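PDB 6DRU: glycosyl hydrolases family 31 family protein from Aspergillus niger, which catalyses the release of alpha-xylose from the non-reducing terminal glucose of xyloglucan oligosaccharides. Local coordinates for residues Asn42-Ile47 with Asn192-Gly197; Tyr95-Tyr100 with Asn122-Tyr127; Ala137-Ser142 with Thr214-Val219. All blocks are in the same frame, centred on the assembly; numbering follows the deposited sequence.

Contact 1: residues Asn42-Ile47 with Asn192-Gly197; sequences NEISFI and NMPAEG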
# COMPACT_ATOMS: atom_id res chain seq x y z
N ASN A 42 14.78 -6.90 17.76
CA ASN A 42 15.82 -6.63 16.78
C ASN A 42 15.71 -5.23 16.19
O ASN A 42 16.26 -4.98 15.11
CB ASN A 42 15.79 -7.68 15.67
CG ASN A 42 14.41 -7.84 15.05
OD1 ASN A 42 13.89 -6.92 14.42
ND2 ASN A 42 13.82 -9.02 15.23
N GLU A 43 15.01 -4.32 16.86
CA GLU A 43 14.95 -2.94 16.40
C GLU A 43 16.31 -2.27 16.56
O GLU A 43 17.10 -2.62 17.44
CB GLU A 43 13.88 -2.16 17.17
CG GLU A 43 12.45 -2.54 16.83
CD GLU A 43 11.93 -3.71 17.65
OE1 GLU A 43 12.65 -4.15 18.58
OE2 GLU A 43 10.82 -4.20 17.36
N ILE A 44 16.57 -1.30 15.70
CA ILE A 44 17.84 -0.57 15.70
C ILE A 44 17.74 0.59 16.67
O ILE A 44 16.82 1.41 16.59
CB ILE A 44 18.21 -0.09 14.29
CG1 ILE A 44 18.63 -1.27 13.39
CG2 ILE A 44 19.32 0.95 14.35
CD1 ILE A 44 17.49 -2.03 12.78
N SER A 45 18.69 0.67 17.60
CA SER A 45 18.73 1.69 18.63
C SER A 45 20.08 2.38 18.60
O SER A 45 21.10 1.76 18.32
CB SER A 45 18.48 1.10 20.03
OG SER A 45 18.56 2.10 21.03
N PHE A 46 20.07 3.69 18.87
CA PHE A 46 21.28 4.50 18.84
C PHE A 46 21.69 4.97 20.22
O PHE A 46 22.64 5.76 20.33
CB PHE A 46 21.08 5.69 17.89
CG PHE A 46 20.81 5.29 16.47
CD1 PHE A 46 21.86 4.98 15.61
CD2 PHE A 46 19.51 5.21 15.99
CE1 PHE A 46 21.61 4.60 14.30
CE2 PHE A 46 19.26 4.84 14.68
CZ PHE A 46 20.31 4.53 13.84
N ILE A 47 21.02 4.52 21.27
CA ILE A 47 21.34 4.91 22.64
C ILE A 47 21.93 3.71 23.37
O ILE A 47 21.66 2.55 23.04
CB ILE A 47 20.11 5.47 23.39
CG1 ILE A 47 19.06 4.37 23.58
CG2 ILE A 47 19.52 6.65 22.64
CD1 ILE A 47 17.96 4.75 24.54
N ASN A 192 14.80 8.27 19.05
CA ASN A 192 15.65 7.10 18.79
C ASN A 192 14.97 6.19 17.77
O ASN A 192 14.47 5.10 18.08
CB ASN A 192 15.95 6.37 20.09
CG ASN A 192 16.97 5.26 19.91
OD1 ASN A 192 17.81 5.31 19.02
ND2 ASN A 192 16.89 4.25 20.76
N MET A 193 14.98 6.64 16.51
CA MET A 193 14.29 5.95 15.43
C MET A 193 15.14 6.01 14.16
O MET A 193 15.62 7.09 13.79
CB MET A 193 12.91 6.58 15.17
CG MET A 193 12.02 6.66 16.40
SD MET A 193 11.21 5.09 16.76
CE MET A 193 9.89 5.11 15.56
N PRO A 194 15.35 4.87 13.49
CA PRO A 194 16.07 4.88 12.21
C PRO A 194 15.21 5.12 10.99
O PRO A 194 15.74 5.15 9.87
CB PRO A 194 16.66 3.46 12.18
CG PRO A 194 15.63 2.64 12.86
CD PRO A 194 15.02 3.51 13.93
N ALA A 195 13.90 5.30 11.16
CA ALA A 195 13.01 5.47 10.02
C ALA A 195 13.05 6.90 9.50
O ALA A 195 13.24 7.86 10.26
CB ALA A 195 11.57 5.10 10.41
N GLU A 196 12.86 7.04 8.20
CA GLU A 196 12.68 8.37 7.62
C GLU A 196 11.36 8.96 8.10
O GLU A 196 10.42 8.25 8.47
CB GLU A 196 12.70 8.30 6.09
CG GLU A 196 14.06 7.95 5.51
CD GLU A 196 14.13 8.18 4.01
OE1 GLU A 196 13.06 8.32 3.38
OE2 GLU A 196 15.25 8.23 3.46
N GLY A 197 11.29 10.29 8.10
CA GLY A 197 10.10 10.95 8.59
C GLY A 197 10.14 12.46 8.52
O GLY A 197 10.44 13.04 7.48
O HOH W 1 14.69 2.46 17.55
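Asn-192 extends its CG opposite the backbone N (chi1 -173°), which carries the amide across to the hydroxyl of Ser-45 and the backbone N of Phe-46; the Ser-45 hydroxyl swings the same way about its own first torsion to meet it. Both ends of the amide are used. OD1 accepts from the Phe-46 N at 2.8 Å, the N-H lying in the carbonyl plane and pointing at a lone pair. ND2 donates to Ser-45 OG at 2.7 Å, nearly straight at 165° and within the amide plane; it also reaches Asp-217, so the rotation of the amide is fixed from both ends. Asparagine suits this place because one short side chain offers an acceptor and a donor side by side.

The Phe-46 ring stands 72° from the amide plane, its CD2 edge beside OD1, and the same edge brings CE2 to 3.9 Å from Pro-194 CB. Further along, Pro-194 CG rests 4.0 Å from Ile-44 CB, rigid and apolar against a branched carbon. A water donates to both Ile-44 O and Asn-192 O, bridging two carbonyls that cannot bond to each other.

Trp-441 and Tyr-473 meet the Phe-46 ring edge-to-face, while Val-435 of helix 432-435 touches Ile-44 and Pro-194. Two loops of the N-terminal beta-sandwich are thus joined where they pack against the TIM-barrel domain of this family 31 glycosidase.

Contact 2: residues Tyr95-Tyr100 with Asn122-Tyr127; sequences YRLSFY and NPRYYY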
# COMPACT_ATOMS: atom_id res chain seq x y z
N TYR A 95 -3.08 7.95 31.23
CA TYR A 95 -2.62 7.48 29.93
C TYR A 95 -1.96 8.57 29.10
O TYR A 95 -1.57 8.31 27.95
CB TYR A 95 -3.77 6.85 29.15
CG TYR A 95 -5.00 7.72 29.05
CD1 TYR A 95 -5.05 8.79 28.16
CD2 TYR A 95 -6.11 7.48 29.84
CE1 TYR A 95 -6.17 9.60 28.08
CE2 TYR A 95 -7.24 8.28 29.76
CZ TYR A 95 -7.26 9.34 28.88
OH TYR A 95 -8.38 10.13 28.80
N ARG A 96 -1.84 9.78 29.63
CA ARG A 96 -1.15 10.88 28.96
C ARG A 96 0.10 11.24 29.75
O ARG A 96 0.10 11.21 30.98
CB ARG A 96 -2.06 12.10 28.82
CG ARG A 96 -3.20 11.90 27.84
CD ARG A 96 -2.74 12.13 26.41
NE ARG A 96 -3.71 11.63 25.44
CZ ARG A 96 -3.63 10.44 24.85
NH1 ARG A 96 -2.62 9.63 25.12
NH2 ARG A 96 -4.56 10.07 23.98
N LEU A 97 1.18 11.58 29.04
CA LEU A 97 2.47 11.83 29.66
C LEU A 97 2.75 13.32 29.75
O LEU A 97 2.39 14.09 28.86
CB LEU A 97 3.59 11.14 28.88
CG LEU A 97 3.40 9.65 28.57
CD1 LEU A 97 4.66 9.07 27.93
CD2 LEU A 97 3.04 8.88 29.83
N SER A 98 3.39 13.73 30.85
CA SER A 98 3.84 15.10 31.05
C SER A 98 5.14 15.07 31.84
O SER A 98 5.30 14.24 32.74
CB SER A 98 2.79 15.93 31.78
OG SER A 98 2.52 15.41 33.07
N PHE A 99 6.06 15.97 31.50
CA PHE A 99 7.40 15.97 32.07
C PHE A 99 7.71 17.33 32.70
O PHE A 99 7.54 18.37 32.05
CB PHE A 99 8.44 15.63 31.00
CG PHE A 99 8.29 14.26 30.43
CD1 PHE A 99 8.86 13.16 31.07
CD2 PHE A 99 7.57 14.05 29.26
CE1 PHE A 99 8.72 11.89 30.55
CE2 PHE A 99 7.43 12.78 28.74
CZ PHE A 99 8.00 11.70 29.38
N TYR A 100 8.16 17.30 33.95
CA TYR A 100 8.54 18.50 34.68
C TYR A 100 9.99 18.41 35.12
O TYR A 100 10.56 17.32 35.24
CB TYR A 100 7.65 18.71 35.92
CG TYR A 100 6.18 18.86 35.62
CD1 TYR A 100 5.37 17.75 35.40
CD2 TYR A 100 5.59 20.12 35.58
CE1 TYR A 100 4.02 17.89 35.14
CE2 TYR A 100 4.24 20.27 35.32
CZ TYR A 100 3.46 19.15 35.09
OH TYR A 100 2.12 19.30 34.83
N ASN A 122 -4.97 12.35 18.32
CA ASN A 122 -4.33 11.59 19.38
C ASN A 122 -2.83 11.85 19.37
O ASN A 122 -2.19 11.74 18.31
CB ASN A 122 -4.61 10.10 19.22
CG ASN A 122 -4.36 9.32 20.50
OD1 ASN A 122 -3.21 9.07 20.87
ND2 ASN A 122 -5.43 8.93 21.18
N PRO A 123 -2.23 12.21 20.51
CA PRO A 123 -0.78 12.50 20.52
C PRO A 123 0.09 11.30 20.20
O PRO A 123 1.30 11.48 19.98
CB PRO A 123 -0.54 13.01 21.94
CG PRO A 123 -1.65 12.44 22.75
CD PRO A 123 -2.84 12.39 21.83
N ARG A 124 -0.46 10.09 20.19
CA ARG A 124 0.25 8.88 19.76
C ARG A 124 -0.60 8.25 18.66
O ARG A 124 -1.42 7.37 18.92
CB ARG A 124 0.48 7.92 20.93
CG ARG A 124 1.26 8.52 22.08
CD ARG A 124 1.67 7.47 23.11
NE ARG A 124 0.51 6.88 23.79
CZ ARG A 124 0.02 7.32 24.94
NH1 ARG A 124 0.58 8.36 25.55
NH2 ARG A 124 -1.03 6.72 25.48
N TYR A 125 -0.40 8.72 17.43
CA TYR A 125 -1.24 8.33 16.30
C TYR A 125 -0.57 7.21 15.51
O TYR A 125 0.60 7.32 15.14
CB TYR A 125 -1.50 9.54 15.39
CG TYR A 125 -2.63 9.34 14.41
CD1 TYR A 125 -2.40 8.80 13.15
CD2 TYR A 125 -3.93 9.70 14.74
CE1 TYR A 125 -3.44 8.62 12.25
CE2 TYR A 125 -4.97 9.52 13.85
CZ TYR A 125 -4.72 8.98 12.60
OH TYR A 125 -5.75 8.80 11.71
N TYR A 126 -1.33 6.14 15.25
CA TYR A 126 -0.84 5.00 14.50
C TYR A 126 -1.66 4.83 13.23
O TYR A 126 -2.87 5.07 13.22
CB TYR A 126 -0.90 3.72 15.33
CG TYR A 126 -0.20 3.83 16.67
CD1 TYR A 126 1.18 3.79 16.75
CD2 TYR A 126 -0.93 3.96 17.84
CE1 TYR A 126 1.83 3.89 17.97
CE2 TYR A 126 -0.29 4.06 19.07
CZ TYR A 126 1.08 4.02 19.12
OH TYR A 126 1.72 4.12 20.34
N TYR A 127 -1.00 4.40 12.16
CA TYR A 127 -1.64 4.26 10.85
C TYR A 127 -0.99 3.10 10.12
O TYR A 127 0.24 3.02 10.06
CB TYR A 127 -1.52 5.56 10.05
CG TYR A 127 -1.93 5.45 8.60
CD1 TYR A 127 -3.27 5.45 8.24
CD2 TYR A 127 -0.98 5.38 7.59
CE1 TYR A 127 -3.65 5.37 6.91
CE2 TYR A 127 -1.35 5.29 6.26
CZ TYR A 127 -2.69 5.29 5.93
OH TYR A 127 -3.05 5.20 4.60
O HOH W 2 -3.25 7.41 22.95
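The guanidinium of Arg-96 is sandwiched: Pro-123 CG lies over the centre of one face, 3.4 Å above the plane, and Tyr-95 CD1 lies over the opposite face, while Arg-124 CZ and a water sit at its edge. A flat cation accepts such apolar cover on its faces and keeps its N-H groups for the rim; the water accepts from Arg-96 NH2 and lies 2.7 Å from Asn-122 OD1. The Arg-124 guanidinium stands 73° from that of Arg-96 and has Arg-96 NH1 over one face.

At its own edge, Arg-124 grips a single atom end-on: NH2 donates to Tyr-95 O at 3.0 Å and NH1 to the same oxygen at 3.2 Å, both nearly in the guanidinium plane. A bend at chi3 (-66°) turns the end of the chain toward this carbonyl. Glu-114 and Glu-17 form salt bridges with Arg-124, and probably offset the charge of two close but unbonded arginines.

Asn-122 ND2 bonds to Ser-417 O of a neighbouring subunit. Its OD1 accepts from Arg-124 N, two residues on, at 3.0 Å: an Asx turn leading into edge strand 124-127, set against the classic beta bulge formed by Tyr-95 and Arg-96 opposite Thr-86.

Contact 3: residues Ala137-Ser142 with Thr214-Val219; sequences AEFSFS and TLVDYV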
# COMPACT_ATOMS: atom_id res chain seq x y z
N ALA A 137 3.90 6.24 12.41
CA ALA A 137 3.67 6.83 13.73
C ALA A 137 3.81 8.34 13.66
O ALA A 137 4.69 8.86 12.97
CB ALA A 137 4.64 6.26 14.77
N GLU A 138 2.94 9.03 14.38
CA GLU A 138 2.98 10.48 14.51
C GLU A 138 2.80 10.82 15.99
O GLU A 138 1.70 10.67 16.53
CB GLU A 138 1.90 11.15 13.66
CG GLU A 138 2.13 11.00 12.16
CD GLU A 138 0.93 11.44 11.34
OE1 GLU A 138 0.26 10.56 10.74
OE2 GLU A 138 0.65 12.65 11.29
N PHE A 139 3.87 11.28 16.63
CA PHE A 139 3.85 11.62 18.05
C PHE A 139 3.97 13.13 18.20
O PHE A 139 4.88 13.75 17.64
CB PHE A 139 4.98 10.90 18.80
CG PHE A 139 4.61 9.52 19.26
CD1 PHE A 139 3.97 8.64 18.41
CD2 PHE A 139 4.89 9.12 20.56
CE1 PHE A 139 3.62 7.37 18.84
CE2 PHE A 139 4.55 7.85 20.99
CZ PHE A 139 3.91 6.97 20.13
N SER A 140 3.06 13.72 18.97
CA SER A 140 2.95 15.16 19.11
C SER A 140 3.18 15.58 20.56
O SER A 140 2.65 14.96 21.49
CB SER A 140 1.57 15.65 18.65
OG SER A 140 1.35 15.30 17.29
N PHE A 141 3.97 16.64 20.74
CA PHE A 141 4.26 17.19 22.05
C PHE A 141 3.98 18.69 22.03
O PHE A 141 4.12 19.35 21.00
CB PHE A 141 5.72 16.94 22.45
CG PHE A 141 6.16 15.51 22.30
CD1 PHE A 141 6.70 15.05 21.11
CD2 PHE A 141 6.03 14.61 23.36
CE1 PHE A 141 7.10 13.73 20.97
CE2 PHE A 141 6.42 13.30 23.22
CZ PHE A 141 6.96 12.85 22.03
N SER A 142 3.59 19.22 23.18
CA SER A 142 3.25 20.64 23.27
C SER A 142 4.50 21.50 23.16
O SER A 142 5.62 21.08 23.47
CB SER A 142 2.52 20.93 24.58
OG SER A 142 3.36 20.69 25.70
N THR A 214 8.06 -0.67 13.84
CA THR A 214 7.35 -1.58 14.72
C THR A 214 7.38 -1.13 16.17
O THR A 214 6.84 -1.84 17.04
CB THR A 214 7.93 -3.00 14.61
OG1 THR A 214 9.25 -3.02 15.17
CG2 THR A 214 7.99 -3.44 13.16
N LEU A 215 7.98 0.02 16.47
CA LEU A 215 8.17 0.49 17.83
C LEU A 215 8.62 1.94 17.85
O LEU A 215 9.54 2.33 17.13
CB LEU A 215 9.20 -0.38 18.56
CG LEU A 215 9.68 0.13 19.92
CD1 LEU A 215 8.53 0.17 20.91
CD2 LEU A 215 10.83 -0.72 20.45
N VAL A 216 7.97 2.76 18.68
CA VAL A 216 8.36 4.16 18.89
C VAL A 216 9.22 4.23 20.14
O VAL A 216 8.95 3.56 21.14
CB VAL A 216 7.12 5.07 19.00
CG1 VAL A 216 7.53 6.52 19.14
CG2 VAL A 216 6.22 4.89 17.80
N ASP A 217 10.27 5.06 20.08
CA ASP A 217 11.26 5.11 21.15
C ASP A 217 11.86 6.50 21.21
O ASP A 217 12.42 6.98 20.22
CB ASP A 217 12.35 4.05 20.92
CG ASP A 217 13.34 3.95 22.07
OD1 ASP A 217 13.12 4.60 23.12
OD2 ASP A 217 14.33 3.20 21.94
N TYR A 218 11.75 7.16 22.37
CA TYR A 218 12.39 8.45 22.56
C TYR A 218 12.86 8.59 24.00
O TYR A 218 12.40 7.87 24.90
CB TYR A 218 11.46 9.61 22.17
CG TYR A 218 10.22 9.78 23.03
CD1 TYR A 218 10.26 10.52 24.21
CD2 TYR A 218 9.00 9.25 22.63
CE1 TYR A 218 9.12 10.69 24.98
CE2 TYR A 218 7.86 9.42 23.40
CZ TYR A 218 7.93 10.14 24.57
OH TYR A 218 6.80 10.31 25.34
N VAL A 219 13.79 9.52 24.21
CA VAL A 219 14.38 9.80 25.51
C VAL A 219 14.34 11.30 25.75
O VAL A 219 14.66 12.08 24.84
CB VAL A 219 15.83 9.27 25.61
CG1 VAL A 219 16.42 9.58 26.98
CG2 VAL A 219 15.88 7.78 25.34
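Phe-141 and Tyr-218 reach toward each other from facing strands and meet as a T-shaped pair. The edge of Phe-141 points at the face of Tyr-218, with planes at 81° and centroids 5.2 Å apart; Phe-141 CZ lies above the tyrosine ring, offset toward its rim. Tyr-218 has CG between its backbone N and carbonyl carbon (chi1 65°), which turns the broad side of the ring to the incoming edge.

Phe-139 is met differently. Val-216 CG1 comes down over its centre, 3.7 Å from the centroid, as a CH-pi contact. The other methyl, CG2, fits between Phe-139 CE1 and Ala-137 CB, 3.7 Å from each. A small alanine suits the end where the two strands come nearest, and aromatic rings the wider span beyond it. The Phe-139 and Tyr-218 side chains cross at about a right angle, with Phe-139 CD2 4.1 Å from Tyr-218 CE2.

The axes of segments 137-142 and 216-219 approach to 9.6 Å and cross at -30°, as in the aligned packing of a beta-sandwich. Strand 135-142 runs between 124-127 and 205-213 in one sheet, and strand 216-222 between 28-35 and 187-191 in the other, whose Phe-189 meets both rings of the T-shaped pair.

Contacts 2 and 3, with centres 8 Å apart, share a sheet: Pro-123 O and Tyr-125 O lie 3.0 Å from Ser-140 N and Glu-138 N respectively, probable hydrogen bonds between neighbouring strands. Leu-97 of contact 2 also packs on Tyr-218 of contact 3. Contact 1, centred 11 Å from contact 3, touches it where Glu-43 OE2 comes within 2.9 Å of Thr-214 OG1, and their segments alternate along the chain. Contact 2 is nested within the loop that contact 1 closes, yet the two do not touch. All three lie away from the xylose pocket with its Asp-395 and Asp-487.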